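Local coordinates for extracellular solute-binding protein, family 5 (Chelativorans sp., PDB 6WM6) that binds EDTA and various other aminopolycarboxylates in the periplasm as the solute-binding protein of an ABC transporter, at residues F484-A498 and I510-L524. Residues are numbered along the deposited sequence; the frame is centred on the assembly and turned at random.
Sequences FGFNDPKIEEIIGKA and ILSEADELAMDYAAL
Lys490 NZ and Glu513 are linked by a water that donates to Glu513 OE1 at 2.7 Å and accepts from the ammonium; two long, oppositely charged side chains suit this solvent-facing seam of an antiparallel helical hairpin. The axes of helices 489-498 and 510-521 come within 8.3 Å, crossing at -156°. Such closeness suits Ala514, whose lone methyl lies against Ile494 CG2. Ile494 is a knob in the hole formed by Ile510, Glu513, Ala514 and Leu517: with CG1 beside its backbone N (chi1 -68°), CD1 meets Glu513 at CG and carboxylate CD, while CG2 presses toward Ile510 O. Ile491 CG1 lies against Leu517 CB at 3.8 Å, the chains running in opposite senses and extending the apolar core. Before helix 489-498, Phe486 packs beside the C-terminal part of helix 510-521, the methyl of Ala523 over one ring face and Ala518 O at its edge, 3.5 Å from CE1. Tyr521 lies obliquely to that ring, planes at 45°, and its hydroxyl finds its main polar partner in Ser313. Were Tyr521 an alanine, Phe486 would probably lose cover on one flank and Ser313 its hydroxyl partner. Leu524 begins a sheet strand, and its CD1 meets Phe484 CD2 at 4.0 Å.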
loop_
_atom_site.group_PDB
_atom_site.type_symbol
_atom_site.label_atom_id
_atom_site.label_comp_id
_atom_site.label_asym_id
_atom_site.label_seq_id
_atom_site.Cartn_x
_atom_site.Cartn_y
_atom_site.Cartn_z
ATOM N N PHE A 484 -7.346 -16.652 -0.183
ATOM C CA PHE A 484 -6.910 -17.925 0.386
ATOM C C PHE A 484 -7.984 -18.598 1.214
ATOM O O PHE A 484 -7.739 -19.671 1.765
ATOM C CB PHE A 484 -5.585 -17.716 1.124
ATOM C CG PHE A 484 -4.606 -16.958 0.260
ATOM C CD1 PHE A 484 -4.216 -17.496 -0.935
ATOM C CD2 PHE A 484 -4.178 -15.691 0.606
ATOM C CE1 PHE A 484 -3.383 -16.805 -1.795
ATOM C CE2 PHE A 484 -3.318 -14.981 -0.233
ATOM C CZ PHE A 484 -2.937 -15.556 -1.454
ATOM N N GLY A 485 -9.188 -18.026 1.260
ATOM C CA GLY A 485 -10.342 -18.763 1.723
ATOM C C GLY A 485 -10.662 -18.685 3.201
ATOM O O GLY A 485 -11.248 -19.621 3.736
ATOM N N PHE A 486 -10.312 -17.587 3.872
ATOM C CA PHE A 486 -10.770 -17.399 5.246
ATOM C C PHE A 486 -12.289 -17.376 5.241
ATOM O O PHE A 486 -12.924 -16.798 4.349
ATOM C CB PHE A 486 -10.190 -16.124 5.862
ATOM C CG PHE A 486 -8.707 -16.213 6.124
ATOM C CD1 PHE A 486 -8.220 -16.818 7.269
ATOM C CD2 PHE A 486 -7.816 -15.717 5.206
ATOM C CE1 PHE A 486 -6.858 -16.921 7.495
ATOM C CE2 PHE A 486 -6.457 -15.812 5.417
ATOM C CZ PHE A 486 -5.986 -16.425 6.570
ATOM N N ASN A 487 -12.875 -18.078 6.202
ATOM C CA ASN A 487 -14.323 -18.260 6.246
ATOM C C ASN A 487 -14.710 -18.507 7.689
ATOM O O ASN A 487 -14.877 -19.662 8.116
ATOM C CB ASN A 487 -14.751 -19.395 5.313
ATOM C CG ASN A 487 -16.255 -19.591 5.302
ATOM O OD1 ASN A 487 -16.980 -18.911 6.019
ATOM N ND2 ASN A 487 -16.726 -20.525 4.487
ATOM N N ASP A 488 -14.822 -17.455 8.455
ATOM C CA ASP A 488 -15.015 -17.571 9.899
ATOM C C ASP A 488 -15.817 -16.378 10.390
ATOM O O ASP A 488 -15.283 -15.261 10.514
ATOM C CB ASP A 488 -13.676 -17.676 10.623
ATOM C CG ASP A 488 -13.836 -18.076 12.072
ATOM O OD1 ASP A 488 -14.966 -17.946 12.612
ATOM O OD2 ASP A 488 -12.851 -18.539 12.681
ATOM N N PRO A 489 -17.104 -16.571 10.687
ATOM C CA PRO A 489 -17.901 -15.450 11.207
ATOM C C PRO A 489 -17.312 -14.819 12.458
ATOM O O PRO A 489 -17.536 -13.627 12.690
ATOM C CB PRO A 489 -19.277 -16.077 11.465
ATOM C CG PRO A 489 -19.321 -17.260 10.536
ATOM C CD PRO A 489 -17.912 -17.791 10.502
ATOM N N LYS A 490 -16.585 -15.575 13.279
ATOM C CA LYS A 490 -15.974 -14.990 14.475
ATOM C C LYS A 490 -14.876 -13.992 14.115
ATOM O O LYS A 490 -14.788 -12.916 14.720
ATOM C CB LYS A 490 -15.436 -16.104 15.373
ATOM C CG LYS A 490 -14.832 -15.644 16.692
ATOM C CD LYS A 490 -15.805 -14.818 17.521
ATOM C CE LYS A 490 -15.243 -14.540 18.913
ATOM N NZ LYS A 490 -16.170 -13.731 19.754
ATOM N N ILE A 491 -14.037 -14.323 13.130
ATOM C CA ILE A 491 -13.045 -13.365 12.647
ATOM C C ILE A 491 -13.734 -12.102 12.164
ATOM O O ILE A 491 -13.288 -10.979 12.460
ATOM C CB ILE A 491 -12.179 -14.000 11.555
ATOM C CG1 ILE A 491 -11.246 -15.049 12.180
ATOM C CG2 ILE A 491 -11.383 -12.914 10.794
ATOM C CD1 ILE A 491 -10.397 -15.783 11.177
ATOM N N GLU A 492 -14.832 -12.257 11.407
ATOM C CA GLU A 492 -15.512 -11.087 10.859
ATOM C C GLU A 492 -16.106 -10.232 11.975
ATOM O O GLU A 492 -16.034 -9.002 11.927
ATOM C CB GLU A 492 -16.588 -11.540 9.864
ATOM C CG GLU A 492 -16.004 -12.390 8.766
ATOM C CD GLU A 492 -16.965 -12.660 7.631
ATOM O OE1 GLU A 492 -18.024 -12.005 7.569
ATOM O OE2 GLU A 492 -16.642 -13.529 6.802
ATOM N N GLU A 493 -16.685 -10.867 12.987
ATOM C CA GLU A 493 -17.251 -10.138 14.114
ATOM C C GLU A 493 -16.164 -9.355 14.841
ATOM O O GLU A 493 -16.361 -8.184 15.208
ATOM C CB GLU A 493 -17.946 -11.115 15.054
ATOM C CG GLU A 493 -18.429 -10.526 16.371
ATOM C CD GLU A 493 -18.988 -11.589 17.306
ATOM O OE1 GLU A 493 -18.748 -12.792 17.058
ATOM O OE2 GLU A 493 -19.670 -11.222 18.284
ATOM N N ILE A 494 -15.011 -9.984 15.069
ATOM C CA ILE A 494 -13.916 -9.312 15.751
ATOM C C ILE A 494 -13.426 -8.117 14.952
ATOM O O ILE A 494 -13.189 -7.040 15.517
ATOM C CB ILE A 494 -12.769 -10.304 16.008
ATOM C CG1 ILE A 494 -13.167 -11.374 17.027
ATOM C CG2 ILE A 494 -11.524 -9.552 16.502
ATOM C CD1 ILE A 494 -12.313 -12.610 16.950
ATOM N N ILE A 495 -13.270 -8.280 13.637
ATOM C CA ILE A 495 -12.803 -7.180 12.801
ATOM C C ILE A 495 -13.781 -6.014 12.870
ATOM O O ILE A 495 -13.370 -4.854 12.967
ATOM C CB ILE A 495 -12.563 -7.668 11.354
ATOM C CG1 ILE A 495 -11.354 -8.592 11.292
ATOM C CG2 ILE A 495 -12.429 -6.476 10.409
ATOM C CD1 ILE A 495 -11.183 -9.329 9.967
ATOM N N GLY A 496 -15.082 -6.307 12.886
ATOM C CA GLY A 496 -16.070 -5.246 12.961
ATOM C C GLY A 496 -16.015 -4.507 14.287
ATOM O O GLY A 496 -16.098 -3.270 14.329
ATOM N N LYS A 497 -15.841 -5.242 15.389
ATOM C CA LYS A 497 -15.688 -4.580 16.682
ATOM C C LYS A 497 -14.417 -3.743 16.718
ATOM O O LYS A 497 -14.408 -2.626 17.241
ATOM C CB LYS A 497 -15.673 -5.614 17.808
ATOM C CG LYS A 497 -17.042 -6.226 18.057
ATOM C CD LYS A 497 -16.994 -7.336 19.089
ATOM C CE LYS A 497 -18.386 -7.897 19.343
ATOM N NZ LYS A 497 -18.360 -9.013 20.328
ATOM N N ALA A 498 -13.338 -4.236 16.111
ATOM C CA ALA A 498 -12.095 -3.488 16.109
ATOM C C ALA A 498 -12.224 -2.206 15.286
ATOM O O ALA A 498 -11.647 -1.169 15.637
ATOM C CB ALA A 498 -10.970 -4.363 15.547
ATOM N N ILE A 510 -8.466 -5.566 20.414
ATOM C CA ILE A 510 -9.582 -6.374 19.924
ATOM C C ILE A 510 -9.138 -7.248 18.753
ATOM O O ILE A 510 -9.383 -8.465 18.719
ATOM C CB ILE A 510 -10.737 -5.448 19.520
ATOM C CG1 ILE A 510 -11.304 -4.677 20.728
ATOM C CG2 ILE A 510 -11.845 -6.260 18.835
ATOM C CD1 ILE A 510 -12.117 -3.457 20.312
ATOM N N LEU A 511 -8.477 -6.636 17.769
ATOM C CA LEU A 511 -8.117 -7.317 16.529
ATOM C C LEU A 511 -7.108 -8.436 16.752
ATOM O O LEU A 511 -7.065 -9.393 15.952
ATOM C CB LEU A 511 -7.590 -6.288 15.532
ATOM C CG LEU A 511 -7.357 -6.776 14.099
ATOM C CD1 LEU A 511 -8.668 -7.093 13.430
ATOM C CD2 LEU A 511 -6.615 -5.710 13.319
ATOM N N SER A 512 -6.320 -8.363 17.822
ATOM C CA SER A 512 -5.357 -9.421 18.112
ATOM C C SER A 512 -6.013 -10.801 18.122
ATOM O O SER A 512 -5.395 -11.775 17.690
ATOM C CB SER A 512 -4.658 -9.159 19.455
ATOM O OG SER A 512 -3.820 -8.028 19.363
ATOM N N GLU A 513 -7.247 -10.908 18.632
ATOM C CA GLU A 513 -7.934 -12.197 18.650
ATOM C C GLU A 513 -8.162 -12.728 17.246
ATOM O O GLU A 513 -8.057 -13.945 17.003
ATOM C CB GLU A 513 -9.252 -12.075 19.421
ATOM C CG GLU A 513 -9.909 -13.423 19.652
ATOM C CD GLU A 513 -11.272 -13.345 20.327
ATOM O OE1 GLU A 513 -11.757 -12.230 20.640
ATOM O OE2 GLU A 513 -11.874 -14.427 20.548
ATOM N N ALA A 514 -8.478 -11.849 16.301
ATOM C CA ALA A 514 -8.660 -12.281 14.920
ATOM C C ALA A 514 -7.342 -12.724 14.308
ATOM O O ALA A 514 -7.311 -13.677 13.536
ATOM C CB ALA A 514 -9.275 -11.161 14.087
ATOM N N ASP A 515 -6.241 -12.060 14.644
ATOM C CA ASP A 515 -4.930 -12.480 14.170
ATOM C C ASP A 515 -4.613 -13.887 14.654
ATOM O O ASP A 515 -4.093 -14.718 13.890
ATOM C CB ASP A 515 -3.880 -11.469 14.640
ATOM C CG ASP A 515 -2.586 -11.482 13.848
ATOM O OD1 ASP A 515 -2.527 -11.959 12.686
ATOM O OD2 ASP A 515 -1.587 -10.966 14.393
ATOM N N GLU A 516 -4.928 -14.192 15.917
ATOM C CA GLU A 516 -4.709 -15.540 16.446
ATOM C C GLU A 516 -5.507 -16.561 15.648
ATOM O O GLU A 516 -4.974 -17.594 15.230
ATOM C CB GLU A 516 -5.109 -15.593 17.931
ATOM C CG GLU A 516 -4.359 -14.624 18.853
ATOM C CD GLU A 516 -2.988 -15.068 19.297
ATOM O OE1 GLU A 516 -2.606 -16.222 19.049
ATOM O OE2 GLU A 516 -2.277 -14.244 19.943
ATOM N N LEU A 517 -6.796 -16.300 15.435
ATOM C CA LEU A 517 -7.644 -17.248 14.703
ATOM C C LEU A 517 -7.190 -17.383 13.257
ATOM O O LEU A 517 -7.234 -18.473 12.686
ATOM C CB LEU A 517 -9.096 -16.798 14.777
ATOM C CG LEU A 517 -9.741 -16.832 16.162
ATOM C CD1 LEU A 517 -11.119 -16.188 16.131
ATOM C CD2 LEU A 517 -9.831 -18.257 16.704
ATOM N N ALA A 518 -6.790 -16.292 12.625
ATOM C CA ALA A 518 -6.327 -16.369 11.248
ATOM C C ALA A 518 -5.068 -17.220 11.152
ATOM O O ALA A 518 -4.909 -18.005 10.218
ATOM C CB ALA A 518 -6.083 -14.965 10.716
ATOM N N MET A 519 -4.153 -17.087 12.111
ATOM C CA MET A 519 -2.968 -17.921 12.101
ATOM C C MET A 519 -3.290 -19.374 12.415
ATOM O O MET A 519 -2.645 -20.266 11.844
ATOM C CB MET A 519 -1.939 -17.345 13.056
ATOM C CG MET A 519 -1.421 -15.985 12.592
ATOM S SD MET A 519 -0.862 -15.938 10.857
ATOM C CE MET A 519 0.411 -17.119 11.064
ATOM N N ASP A 520 -4.285 -19.640 13.261
ATOM C CA ASP A 520 -4.712 -21.008 13.493
ATOM C C ASP A 520 -5.110 -21.689 12.183
ATOM O O ASP A 520 -4.902 -22.899 12.004
ATOM C CB ASP A 520 -5.926 -21.044 14.439
ATOM C CG ASP A 520 -5.594 -20.706 15.875
ATOM O OD1 ASP A 520 -4.412 -20.736 16.282
ATOM O OD2 ASP A 520 -6.573 -20.414 16.612
ATOM N N TYR A 521 -5.723 -20.935 11.249
ATOM C CA TYR A 521 -6.261 -21.514 10.020
ATOM C C TYR A 521 -5.170 -21.816 8.998
ATOM O O TYR A 521 -5.392 -22.626 8.094
ATOM C CB TYR A 521 -7.293 -20.531 9.443
ATOM C CG TYR A 521 -8.120 -21.035 8.300
ATOM C CD1 TYR A 521 -9.047 -22.055 8.487
ATOM C CD2 TYR A 521 -7.995 -20.487 7.030
ATOM C CE1 TYR A 521 -9.823 -22.530 7.411
ATOM C CE2 TYR A 521 -8.761 -20.942 5.976
ATOM C CZ TYR A 521 -9.661 -21.944 6.168
ATOM O OH TYR A 521 -10.415 -22.401 5.093
ATOM N N ALA A 522 -4.009 -21.164 9.109
ATOM C CA ALA A 522 -2.822 -21.505 8.332
ATOM C C ALA A 522 -3.026 -21.382 6.825
ATOM O O ALA A 522 -2.494 -22.175 6.045
ATOM C CB ALA A 522 -2.297 -22.897 8.703
ATOM N N ALA A 523 -3.783 -20.375 6.392
ATOM C CA ALA A 523 -3.942 -20.065 4.977
ATOM C C ALA A 523 -3.100 -18.878 4.517
ATOM O O ALA A 523 -3.063 -18.577 3.312
ATOM C CB ALA A 523 -5.421 -19.828 4.629
ATOM N N LEU A 524 -2.413 -18.212 5.430
ATOM C CA LEU A 524 -1.611 -17.030 5.084
ATOM C C LEU A 524 -0.395 -16.989 6.002
ATOM O O LEU A 524 -0.528 -16.904 7.234
ATOM C CB LEU A 524 -2.450 -15.757 5.189
ATOM C CG LEU A 524 -1.786 -14.471 4.716
ATOM C CD1 LEU A 524 -1.438 -14.546 3.257
ATOM C CD2 LEU A 524 -2.743 -13.300 4.978
HETATM O O HOH W 1 -14.265 -11.946 21.491
#